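Local coordinates for protein Pvc2 (Photorhabdus asymbiotica subsp. asymbiotica, PDB 6J0B) that probably builds the contractile sheath that surrounds the inner tube of an extracellular contractile injection system, here in its extended state, at residues A28-E36 / Y82-L91; Y158-D169 / L198-V208. All coordinates share one frame; numbering follows the deposited sequence.

Contact 1 of 2, residues A28-E36 / Y82-L91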
loop_
_atom_site.group_PDB
_atom_site.type_symbol
_atom_site.label_atom_id
_atom_site.label_comp_id
_atom_site.label_asym_id
_atom_site.label_seq_id
_atom_site.Cartn_x
_atom_site.Cartn_y
_atom_site.Cartn_z
ATOM N N ALA A 28 -45.845 -21.685 -31.889
ATOM C CA ALA A 28 -45.799 -22.449 -33.132
ATOM C C ALA A 28 -46.025 -23.924 -32.837
ATOM O O ALA A 28 -45.130 -24.600 -32.321
ATOM C CB ALA A 28 -44.467 -22.241 -33.850
ATOM N N VAL A 29 -47.214 -24.420 -33.163
ATOM C CA VAL A 29 -47.535 -25.839 -33.036
ATOM C C VAL A 29 -47.900 -26.362 -34.420
ATOM O O VAL A 29 -49.034 -26.167 -34.871
ATOM C CB VAL A 29 -48.678 -26.075 -32.036
ATOM C CG1 VAL A 29 -48.914 -27.561 -31.847
ATOM C CG2 VAL A 29 -48.378 -25.416 -30.703
ATOM N N PRO A 30 -46.985 -27.014 -35.128
ATOM C CA PRO A 30 -47.285 -27.450 -36.493
ATOM C C PRO A 30 -48.117 -28.718 -36.527
ATOM O O PRO A 30 -48.221 -29.461 -35.551
ATOM C CB PRO A 30 -45.900 -27.687 -37.096
ATOM C CG PRO A 30 -45.068 -28.037 -35.942
ATOM C CD PRO A 30 -45.569 -27.217 -34.794
ATOM N N VAL A 31 -48.722 -28.954 -37.686
ATOM C CA VAL A 31 -49.422 -30.195 -37.985
ATOM C C VAL A 31 -48.812 -30.741 -39.264
ATOM O O VAL A 31 -48.904 -30.110 -40.324
ATOM C CB VAL A 31 -50.936 -29.998 -38.128
ATOM C CG1 VAL A 31 -51.573 -31.183 -38.817
ATOM C CG2 VAL A 31 -51.543 -29.858 -36.774
ATOM N N PHE A 32 -48.168 -31.893 -39.164
ATOM C CA PHE A 32 -47.484 -32.481 -40.303
ATOM C C PHE A 32 -48.468 -33.330 -41.090
ATOM O O PHE A 32 -49.039 -34.283 -40.555
ATOM C CB PHE A 32 -46.292 -33.312 -39.836
ATOM C CG PHE A 32 -45.138 -32.491 -39.340
ATOM C CD1 PHE A 32 -45.130 -31.986 -38.053
ATOM C CD2 PHE A 32 -44.059 -32.228 -40.165
ATOM C CE1 PHE A 32 -44.077 -31.229 -37.600
ATOM C CE2 PHE A 32 -42.999 -31.474 -39.714
ATOM C CZ PHE A 32 -43.010 -30.974 -38.430
ATOM N N ALA A 33 -48.686 -32.969 -42.349
ATOM C CA ALA A 33 -49.504 -33.790 -43.225
ATOM C C ALA A 33 -48.763 -35.075 -43.552
ATOM O O ALA A 33 -47.590 -35.050 -43.935
ATOM C CB ALA A 33 -49.844 -33.033 -44.505
ATOM N N VAL A 34 -49.441 -36.203 -43.381
ATOM C CA VAL A 34 -48.851 -37.520 -43.570
ATOM C C VAL A 34 -49.580 -38.198 -44.717
ATOM O O VAL A 34 -50.814 -38.171 -44.772
ATOM C CB VAL A 34 -48.936 -38.359 -42.282
ATOM C CG1 VAL A 34 -48.262 -39.702 -42.464
ATOM C CG2 VAL A 34 -48.310 -37.608 -41.122
ATOM N N ASP A 35 -48.821 -38.787 -45.637
ATOM C CA ASP A 35 -49.422 -39.448 -46.783
ATOM C C ASP A 35 -50.128 -40.729 -46.361
ATOM O O ASP A 35 -49.823 -41.320 -45.323
ATOM C CB ASP A 35 -48.361 -39.765 -47.842
ATOM C CG ASP A 35 -47.411 -40.881 -47.422
ATOM O OD1 ASP A 35 -47.039 -40.952 -46.230
ATOM O OD2 ASP A 35 -47.023 -41.686 -48.295
ATOM N N GLU A 36 -51.088 -41.151 -47.173
ATOM C CA GLU A 36 -51.567 -42.513 -47.052
ATOM C C GLU A 36 -50.508 -43.459 -47.609
ATOM O O GLU A 36 -49.593 -43.034 -48.322
ATOM C CB GLU A 36 -52.908 -42.679 -47.764
ATOM C CG GLU A 36 -54.037 -41.915 -47.086
ATOM C CD GLU A 36 -55.386 -42.148 -47.738
ATOM O OE1 GLU A 36 -55.417 -42.536 -48.924
ATOM O OE2 GLU A 36 -56.414 -41.941 -47.061
ATOM N N TYR A 82 -43.642 -29.486 -29.519
ATOM C CA TYR A 82 -44.532 -30.607 -29.775
ATOM C C TYR A 82 -45.395 -30.339 -31.000
ATOM O O TYR A 82 -45.799 -29.204 -31.259
ATOM C CB TYR A 82 -45.403 -30.899 -28.553
ATOM C CG TYR A 82 -46.415 -29.839 -28.190
ATOM C CD1 TYR A 82 -47.747 -29.963 -28.572
ATOM C CD2 TYR A 82 -46.052 -28.736 -27.431
ATOM C CE1 TYR A 82 -48.677 -29.005 -28.232
ATOM C CE2 TYR A 82 -46.976 -27.773 -27.087
ATOM C CZ TYR A 82 -48.286 -27.915 -27.489
ATOM O OH TYR A 82 -49.211 -26.958 -27.146
ATOM N N CYS A 83 -45.674 -31.395 -31.756
ATOM C CA CYS A 83 -46.421 -31.283 -32.997
ATOM C C CYS A 83 -47.448 -32.399 -33.074
ATOM O O CYS A 83 -47.411 -33.357 -32.302
ATOM C CB CYS A 83 -45.495 -31.345 -34.214
ATOM S SG CYS A 83 -44.664 -32.927 -34.428
ATOM N N TYR A 84 -48.370 -32.264 -34.019
ATOM C CA TYR A 84 -49.384 -33.271 -34.278
ATOM C C TYR A 84 -49.118 -33.935 -35.621
ATOM O O TYR A 84 -48.502 -33.347 -36.512
ATOM C CB TYR A 84 -50.788 -32.662 -34.271
ATOM C CG TYR A 84 -51.232 -32.149 -32.925
ATOM C CD1 TYR A 84 -50.953 -30.849 -32.530
ATOM C CD2 TYR A 84 -51.934 -32.963 -32.050
ATOM C CE1 TYR A 84 -51.358 -30.377 -31.299
ATOM C CE2 TYR A 84 -52.343 -32.501 -30.820
ATOM C CZ TYR A 84 -52.052 -31.208 -30.451
ATOM O OH TYR A 84 -52.458 -30.742 -29.224
ATOM N N LEU A 85 -49.587 -35.171 -35.757
ATOM C CA LEU A 85 -49.442 -35.947 -36.983
ATOM C C LEU A 85 -50.832 -36.354 -37.449
ATOM O O LEU A 85 -51.435 -37.269 -36.882
ATOM C CB LEU A 85 -48.567 -37.179 -36.757
ATOM C CG LEU A 85 -47.067 -37.114 -37.041
ATOM C CD1 LEU A 85 -46.353 -36.184 -36.088
ATOM C CD2 LEU A 85 -46.476 -38.506 -36.961
ATOM N N VAL A 86 -51.339 -35.681 -38.476
ATOM C CA VAL A 86 -52.661 -35.948 -39.026
ATOM C C VAL A 86 -52.484 -36.452 -40.448
ATOM O O VAL A 86 -51.696 -35.888 -41.214
ATOM C CB VAL A 86 -53.553 -34.691 -38.996
ATOM C CG1 VAL A 86 -54.967 -35.023 -39.424
ATOM C CG2 VAL A 86 -53.562 -34.084 -37.615
ATOM N N LYS A 87 -53.198 -37.521 -40.796
ATOM C CA LYS A 87 -53.165 -38.017 -42.163
ATOM C C LYS A 87 -53.874 -37.044 -43.097
ATOM O O LYS A 87 -54.787 -36.319 -42.699
ATOM C CB LYS A 87 -53.798 -39.404 -42.252
ATOM C CG LYS A 87 -52.780 -40.494 -42.525
ATOM C CD LYS A 87 -53.399 -41.873 -42.551
ATOM C CE LYS A 87 -52.329 -42.929 -42.756
ATOM N NZ LYS A 87 -52.886 -44.305 -42.714
ATOM N N THR A 88 -53.441 -37.038 -44.358
ATOM C CA THR A 88 -53.760 -35.936 -45.256
ATOM C C THR A 88 -55.183 -35.978 -45.799
ATOM O O THR A 88 -55.697 -34.935 -46.215
ATOM C CB THR A 88 -52.761 -35.900 -46.419
ATOM O OG1 THR A 88 -53.045 -34.780 -47.264
ATOM C CG2 THR A 88 -52.822 -37.180 -47.243
ATOM N N THR A 89 -55.839 -37.137 -45.802
ATOM C CA THR A 89 -57.196 -37.207 -46.331
ATOM C C THR A 89 -58.245 -36.892 -45.280
ATOM O O THR A 89 -59.310 -36.362 -45.617
ATOM C CB THR A 89 -57.465 -38.585 -46.931
ATOM O OG1 THR A 89 -57.266 -39.592 -45.931
ATOM C CG2 THR A 89 -56.526 -38.828 -48.098
ATOM N N SER A 90 -57.968 -37.209 -44.018
ATOM C CA SER A 90 -58.791 -36.778 -42.900
ATOM C C SER A 90 -58.270 -35.499 -42.267
ATOM O O SER A 90 -58.591 -35.216 -41.109
ATOM C CB SER A 90 -58.871 -37.883 -41.849
ATOM O OG SER A 90 -57.622 -38.052 -41.204
ATOM N N LEU A 91 -57.475 -34.723 -43.004
ATOM C CA LEU A 91 -56.799 -33.568 -42.426
ATOM C C LEU A 91 -57.756 -32.408 -42.190
ATOM O O LEU A 91 -57.558 -31.624 -41.257
ATOM C CB LEU A 91 -55.647 -33.149 -43.340
ATOM C CG LEU A 91 -54.722 -32.002 -42.947
ATOM C CD1 LEU A 91 -53.277 -32.415 -43.101
ATOM C CD2 LEU A 91 -55.012 -30.799 -43.812
#

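Contact 2 of 2, residues Y158-D169 / L198-V208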
loop_
_atom_site.group_PDB
_atom_site.type_symbol
_atom_site.label_atom_id
_atom_site.label_comp_id
_atom_site.label_asym_id
_atom_site.label_seq_id
_atom_site.Cartn_x
_atom_site.Cartn_y
_atom_site.Cartn_z
ATOM N N TYR A 158 -38.383 -22.617 -51.443
ATOM C CA TYR A 158 -38.158 -23.398 -52.657
ATOM C C TYR A 158 -37.304 -24.655 -52.473
ATOM O O TYR A 158 -37.846 -25.749 -52.672
ATOM C CB TYR A 158 -37.587 -22.513 -53.778
ATOM C CG TYR A 158 -36.882 -23.274 -54.881
ATOM C CD1 TYR A 158 -37.568 -24.169 -55.700
ATOM C CD2 TYR A 158 -35.531 -23.079 -55.115
ATOM C CE1 TYR A 158 -36.915 -24.870 -56.677
ATOM C CE2 TYR A 158 -34.876 -23.761 -56.111
ATOM C CZ TYR A 158 -35.574 -24.649 -56.889
ATOM O OH TYR A 158 -34.920 -25.331 -57.881
ATOM N N PRO A 159 -36.008 -24.595 -52.134
ATOM C CA PRO A 159 -35.157 -25.762 -52.416
ATOM C C PRO A 159 -35.336 -26.861 -51.377
ATOM O O PRO A 159 -35.250 -26.618 -50.171
ATOM C CB PRO A 159 -33.735 -25.189 -52.385
ATOM C CG PRO A 159 -33.877 -23.766 -51.948
ATOM C CD PRO A 159 -35.235 -23.602 -51.369
ATOM N N TRP A 160 -35.620 -28.067 -51.859
ATOM C CA TRP A 160 -35.707 -29.229 -50.990
ATOM C C TRP A 160 -34.331 -29.531 -50.421
ATOM O O TRP A 160 -33.402 -29.832 -51.167
ATOM C CB TRP A 160 -36.241 -30.429 -51.763
ATOM C CG TRP A 160 -37.721 -30.428 -51.905
ATOM C CD1 TRP A 160 -38.491 -29.434 -52.421
ATOM C CD2 TRP A 160 -38.616 -31.478 -51.531
ATOM N NE1 TRP A 160 -39.812 -29.794 -52.387
ATOM C CE2 TRP A 160 -39.916 -31.047 -51.845
ATOM C CE3 TRP A 160 -38.443 -32.742 -50.962
ATOM C CZ2 TRP A 160 -41.038 -31.832 -51.609
ATOM C CZ3 TRP A 160 -39.557 -33.518 -50.726
ATOM C CH2 TRP A 160 -40.838 -33.063 -51.051
ATOM N N LEU A 161 -34.196 -29.432 -49.107
ATOM C CA LEU A 161 -32.892 -29.581 -48.487
ATOM C C LEU A 161 -32.439 -31.034 -48.501
ATOM O O LEU A 161 -33.246 -31.962 -48.575
ATOM C CB LEU A 161 -32.935 -29.052 -47.064
ATOM C CG LEU A 161 -33.094 -27.542 -47.089
ATOM C CD1 LEU A 161 -34.226 -27.126 -46.207
ATOM C CD2 LEU A 161 -31.809 -26.901 -46.649
ATOM N N LYS A 162 -31.126 -31.224 -48.456
ATOM C CA LYS A 162 -30.542 -32.552 -48.412
ATOM C C LYS A 162 -29.597 -32.641 -47.225
ATOM O O LYS A 162 -29.075 -31.632 -46.743
ATOM C CB LYS A 162 -29.807 -32.896 -49.717
ATOM C CG LYS A 162 -28.440 -32.262 -49.861
ATOM C CD LYS A 162 -27.913 -32.382 -51.273
ATOM C CE LYS A 162 -26.565 -31.700 -51.403
ATOM N NZ LYS A 162 -26.150 -31.568 -52.823
ATOM N N ALA A 163 -29.405 -33.862 -46.738
ATOM C CA ALA A 163 -28.580 -34.107 -45.569
ATOM C C ALA A 163 -27.796 -35.390 -45.778
ATOM O O ALA A 163 -28.138 -36.219 -46.625
ATOM C CB ALA A 163 -29.425 -34.201 -44.294
ATOM N N ASP A 164 -26.729 -35.547 -44.994
ATOM C CA ASP A 164 -25.912 -36.747 -45.108
ATOM C C ASP A 164 -26.566 -37.950 -44.442
ATOM O O ASP A 164 -26.335 -39.087 -44.864
ATOM C CB ASP A 164 -24.525 -36.500 -44.515
ATOM C CG ASP A 164 -24.583 -35.904 -43.123
ATOM O OD1 ASP A 164 -25.687 -35.530 -42.674
ATOM O OD2 ASP A 164 -23.519 -35.807 -42.475
ATOM N N TRP A 165 -27.380 -37.725 -43.410
ATOM C CA TRP A 165 -28.081 -38.831 -42.773
ATOM C C TRP A 165 -29.307 -39.255 -43.570
ATOM O O TRP A 165 -29.652 -40.440 -43.598
ATOM C CB TRP A 165 -28.474 -38.460 -41.342
ATOM C CG TRP A 165 -28.993 -37.065 -41.165
ATOM C CD1 TRP A 165 -28.264 -35.953 -40.868
ATOM C CD2 TRP A 165 -30.358 -36.638 -41.243
ATOM N NE1 TRP A 165 -29.085 -34.859 -40.769
ATOM C CE2 TRP A 165 -30.376 -35.254 -40.993
ATOM C CE3 TRP A 165 -31.565 -37.291 -41.504
ATOM C CZ2 TRP A 165 -31.552 -34.512 -40.998
ATOM C CZ3 TRP A 165 -32.729 -36.553 -41.509
ATOM C CH2 TRP A 165 -32.715 -35.180 -41.254
ATOM N N ALA A 166 -29.969 -38.309 -44.228
ATOM C CA ALA A 166 -31.155 -38.618 -45.012
ATOM C C ALA A 166 -30.756 -39.115 -46.392
ATOM O O ALA A 166 -29.918 -38.506 -47.063
ATOM C CB ALA A 166 -32.049 -37.388 -45.136
ATOM N N ASN A 167 -31.359 -40.222 -46.816
ATOM C CA ASN A 167 -31.100 -40.742 -48.153
ATOM C C ASN A 167 -31.805 -39.901 -49.208
ATOM O O ASN A 167 -31.200 -39.506 -50.211
ATOM C CB ASN A 167 -31.549 -42.200 -48.236
ATOM C CG ASN A 167 -31.016 -42.907 -49.459
ATOM O OD1 ASN A 167 -29.926 -42.601 -49.941
ATOM N ND2 ASN A 167 -31.782 -43.861 -49.969
ATOM N N ILE A 168 -33.087 -39.625 -48.993
ATOM C CA ILE A 168 -33.892 -38.793 -49.878
ATOM C C ILE A 168 -33.758 -37.329 -49.485
ATOM O O ILE A 168 -33.209 -37.003 -48.427
ATOM C CB ILE A 168 -35.363 -39.225 -49.844
ATOM C CG1 ILE A 168 -35.895 -39.094 -48.423
ATOM C CG2 ILE A 168 -35.507 -40.650 -50.335
ATOM C CD1 ILE A 168 -37.369 -39.222 -48.338
ATOM N N ASP A 169 -34.250 -36.440 -50.341
ATOM C CA ASP A 169 -34.238 -35.015 -50.054
ATOM C C ASP A 169 -35.367 -34.645 -49.105
ATOM O O ASP A 169 -36.481 -35.167 -49.200
ATOM C CB ASP A 169 -34.360 -34.218 -51.347
ATOM C CG ASP A 169 -33.405 -34.699 -52.406
ATOM O OD1 ASP A 169 -32.236 -34.984 -52.071
ATOM O OD2 ASP A 169 -33.830 -34.815 -53.571
ATOM N N LEU A 198 -29.602 -22.898 -40.303
ATOM C CA LEU A 198 -30.276 -24.152 -39.997
ATOM C C LEU A 198 -29.360 -25.010 -39.133
ATOM O O LEU A 198 -28.226 -25.301 -39.525
ATOM C CB LEU A 198 -30.657 -24.884 -41.281
ATOM C CG LEU A 198 -31.395 -24.067 -42.344
ATOM C CD1 LEU A 198 -31.803 -24.958 -43.483
ATOM C CD2 LEU A 198 -32.608 -23.375 -41.774
ATOM N N LYS A 199 -29.857 -25.415 -37.960
ATOM C CA LYS A 199 -29.000 -26.070 -36.974
ATOM C C LYS A 199 -28.671 -27.501 -37.370
ATOM O O LYS A 199 -27.590 -28.004 -37.043
ATOM C CB LYS A 199 -29.660 -26.035 -35.598
ATOM C CG LYS A 199 -29.183 -24.889 -34.729
ATOM C CD LYS A 199 -30.339 -24.099 -34.146
ATOM C CE LYS A 199 -31.056 -24.875 -33.056
ATOM N NZ LYS A 199 -32.070 -24.035 -32.359
ATOM N N GLY A 200 -29.580 -28.176 -38.067
ATOM C CA GLY A 200 -29.295 -29.515 -38.531
ATOM C C GLY A 200 -28.287 -29.521 -39.662
ATOM O O GLY A 200 -27.950 -28.490 -40.245
ATOM N N GLY A 201 -27.800 -30.713 -39.990
ATOM C CA GLY A 201 -26.839 -30.849 -41.068
ATOM C C GLY A 201 -27.465 -30.726 -42.440
ATOM O O GLY A 201 -27.516 -31.699 -43.196
ATOM N N LEU A 202 -27.936 -29.531 -42.777
ATOM C CA LEU A 202 -28.688 -29.279 -43.994
ATOM C C LEU A 202 -27.877 -28.418 -44.950
ATOM O O LEU A 202 -27.001 -27.657 -44.533
ATOM C CB LEU A 202 -30.016 -28.579 -43.689
ATOM C CG LEU A 202 -31.224 -29.401 -43.237
ATOM C CD1 LEU A 202 -31.331 -30.641 -44.079
ATOM C CD2 LEU A 202 -31.176 -29.753 -41.767
ATOM N N GLU A 203 -28.175 -28.563 -46.240
ATOM C CA GLU A 203 -27.675 -27.690 -47.291
ATOM C C GLU A 203 -28.589 -27.849 -48.494
ATOM O O GLU A 203 -29.149 -28.932 -48.690
ATOM C CB GLU A 203 -26.215 -28.010 -47.659
ATOM C CG GLU A 203 -25.826 -29.467 -47.648
ATOM C CD GLU A 203 -24.337 -29.644 -47.862
ATOM O OE1 GLU A 203 -23.693 -28.694 -48.355
ATOM O OE2 GLU A 203 -23.806 -30.723 -47.527
ATOM N N PRO A 204 -28.789 -26.794 -49.291
ATOM C CA PRO A 204 -29.777 -26.865 -50.376
ATOM C C PRO A 204 -29.352 -27.810 -51.487
ATOM O O PRO A 204 -28.163 -27.987 -51.760
ATOM C CB PRO A 204 -29.850 -25.422 -50.882
ATOM C CG PRO A 204 -29.307 -24.600 -49.781
ATOM C CD PRO A 204 -28.269 -25.427 -49.127
ATOM N N LYS A 205 -30.349 -28.429 -52.120
ATOM C CA LYS A 205 -30.077 -29.329 -53.235
ATOM C C LYS A 205 -29.613 -28.559 -54.460
ATOM O O LYS A 205 -28.747 -29.028 -55.206
ATOM C CB LYS A 205 -31.327 -30.138 -53.562
ATOM C CG LYS A 205 -31.143 -31.252 -54.557
ATOM C CD LYS A 205 -32.453 -31.981 -54.771
ATOM C CE LYS A 205 -32.329 -33.027 -55.859
ATOM N NZ LYS A 205 -33.546 -33.885 -55.919
ATOM N N PHE A 206 -30.172 -27.373 -54.678
ATOM C CA PHE A 206 -29.856 -26.549 -55.835
ATOM C C PHE A 206 -29.370 -25.193 -55.354
ATOM O O PHE A 206 -30.085 -24.496 -54.627
ATOM C CB PHE A 206 -31.078 -26.389 -56.737
ATOM C CG PHE A 206 -31.692 -27.689 -57.152
ATOM C CD1 PHE A 206 -33.055 -27.892 -57.031
ATOM C CD2 PHE A 206 -30.908 -28.705 -57.670
ATOM C CE1 PHE A 206 -33.626 -29.090 -57.410
ATOM C CE2 PHE A 206 -31.472 -29.905 -58.054
ATOM C CZ PHE A 206 -32.834 -30.095 -57.927
ATOM N N LEU A 207 -28.153 -24.828 -55.749
ATOM C CA LEU A 207 -27.651 -23.489 -55.483
ATOM C C LEU A 207 -28.398 -22.490 -56.353
ATOM O O LEU A 207 -28.595 -22.718 -57.549
ATOM C CB LEU A 207 -26.152 -23.425 -55.754
ATOM C CG LEU A 207 -25.318 -24.459 -54.997
ATOM C CD1 LEU A 207 -23.907 -24.514 -55.550
ATOM C CD2 LEU A 207 -25.300 -24.147 -53.512
ATOM N N VAL A 208 -28.820 -21.384 -55.753
ATOM C CA VAL A 208 -29.739 -20.444 -56.380
ATOM C C VAL A 208 -29.004 -19.134 -56.636
ATOM O O VAL A 208 -28.468 -18.522 -55.704
ATOM C CB VAL A 208 -30.985 -20.221 -55.513
ATOM C CG1 VAL A 208 -31.790 -19.075 -56.044
ATOM C CG2 VAL A 208 -31.829 -21.480 -55.478
#

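Contact 1 of 2, residues A28-E36 / Y82-L91
The F32 ring meets C83 CB and Y84 O at its edge, close to its own plane, while C83 SG approaches obliquely, 4.7 Å from the ring centroid, in a Cys sulfur-aromatic contact. With F32 CG turned anti to its carbonyl carbon (chi1 -72°), the CD1-CE1 side of the ring lies along C83, and Y75 of helix 67-77 adds an edge-to-face contact. The Y84 ring is met at its edge by V29 CG1, 3.8 Å from Y84 CE1, and by P30 O, whereas V31 CG2 approaches the ring obliquely and touches Y84 CB. V29 also reaches the Y82 ring from an oblique direction, its CG1 3.9 Å from Y82 CE1. The hydroxyls of these tyrosines are held elsewhere, Y82 OH by D100 and Y84 OH by R48.

Between the faces that carry F32 and Y84, backbone bonds join the two strands in parallel register, from Y84 N to P30 O (3.2 Å) through F32 N to Y84 O (3.0 Å) and V34 N to V86 O. The link from V86 N to F32 O is weak, and T88 N closes the run on V34 O. V31 and V86 share the Y84 side of the sheet, V31 CG1 to V86 CG2 at 3.7 Å; A33 CB on that side packs on L91 CD1. At the solvent-facing end, T89 OG1 donates to E36 OE2 (2.7 Å) from above the carboxylate plane, 44° out of it, and the K87 amine turns to N38 O. Strands 31-34 and 83-87, inclined at 27°, are thus parallel neighbours in the mixed sheet of an alpha/beta domain, with helices 67-77 and 172-186 packed over the face that bears F32, within the sheath fold.

Contact 2 of 2, residues Y158-D169 / L198-V208
K162 N donates to E203 O at 3.0 Å in a nearly straight bond (171°), and E203 N returns one to K162 O at 3.2 Å, making an antiparallel hydrogen-bonded pair. K205 N adds a weak bond to W160 O. On either side of this pair the backbone bonding is loose or weak, and side chains carry more of the contact. L161 and L198 reach toward each other tip to tip, L161 CD2 to L198 CD1 at 3.7 Å, while L202 CD1 slides beside L161 CB, also at 3.7 Å, and on to A163 CB. Helix 172-186 backs both L161 and L198.

At the other end the Y158 and F206 side chains cross at about a right angle, with Y158 OH near F206 CD1 and itself bonded to L136 N; V208 CG2 touches the edge of the Y158 ring in its plane, 3.9 Å from Y158 CE2. K205, extended from a CG anti to its backbone N (chi1 -171°), carries its amine to D169, where K205 NZ forms a salt bridge with D169 OD2 on the syn side; the modelled closeness of this pair is doubtful. Nearby L207 packs on T97 of a neighbouring subunit. In this short antiparallel pairing of two segments far apart in sequence, leucine packing adds to the few backbone bonds, and the salt bridge would tie the far end of the loop, at D169, to K205.

Contact 1 belongs to the large mixed sheet and is mostly buried, its centre about 14 Å from that of the chain; contact 2 forms a separate two-stranded patch farther out, its centre about 19 Å from that of the chain, and is only partly buried. Their centres lie about 22 Å apart and they do not touch, yet helices 67-77 and 172-186 pack against both. Contact 1 relies on a run of backbone bonds between parallel strands with aromatic and valine side chains on its two faces, whereas contact 2 has few regular bonds and turns to leucines and an ion pair. A neighbouring subunit reaches the segments of contact 2 at L207, and no other chain touches contact 1.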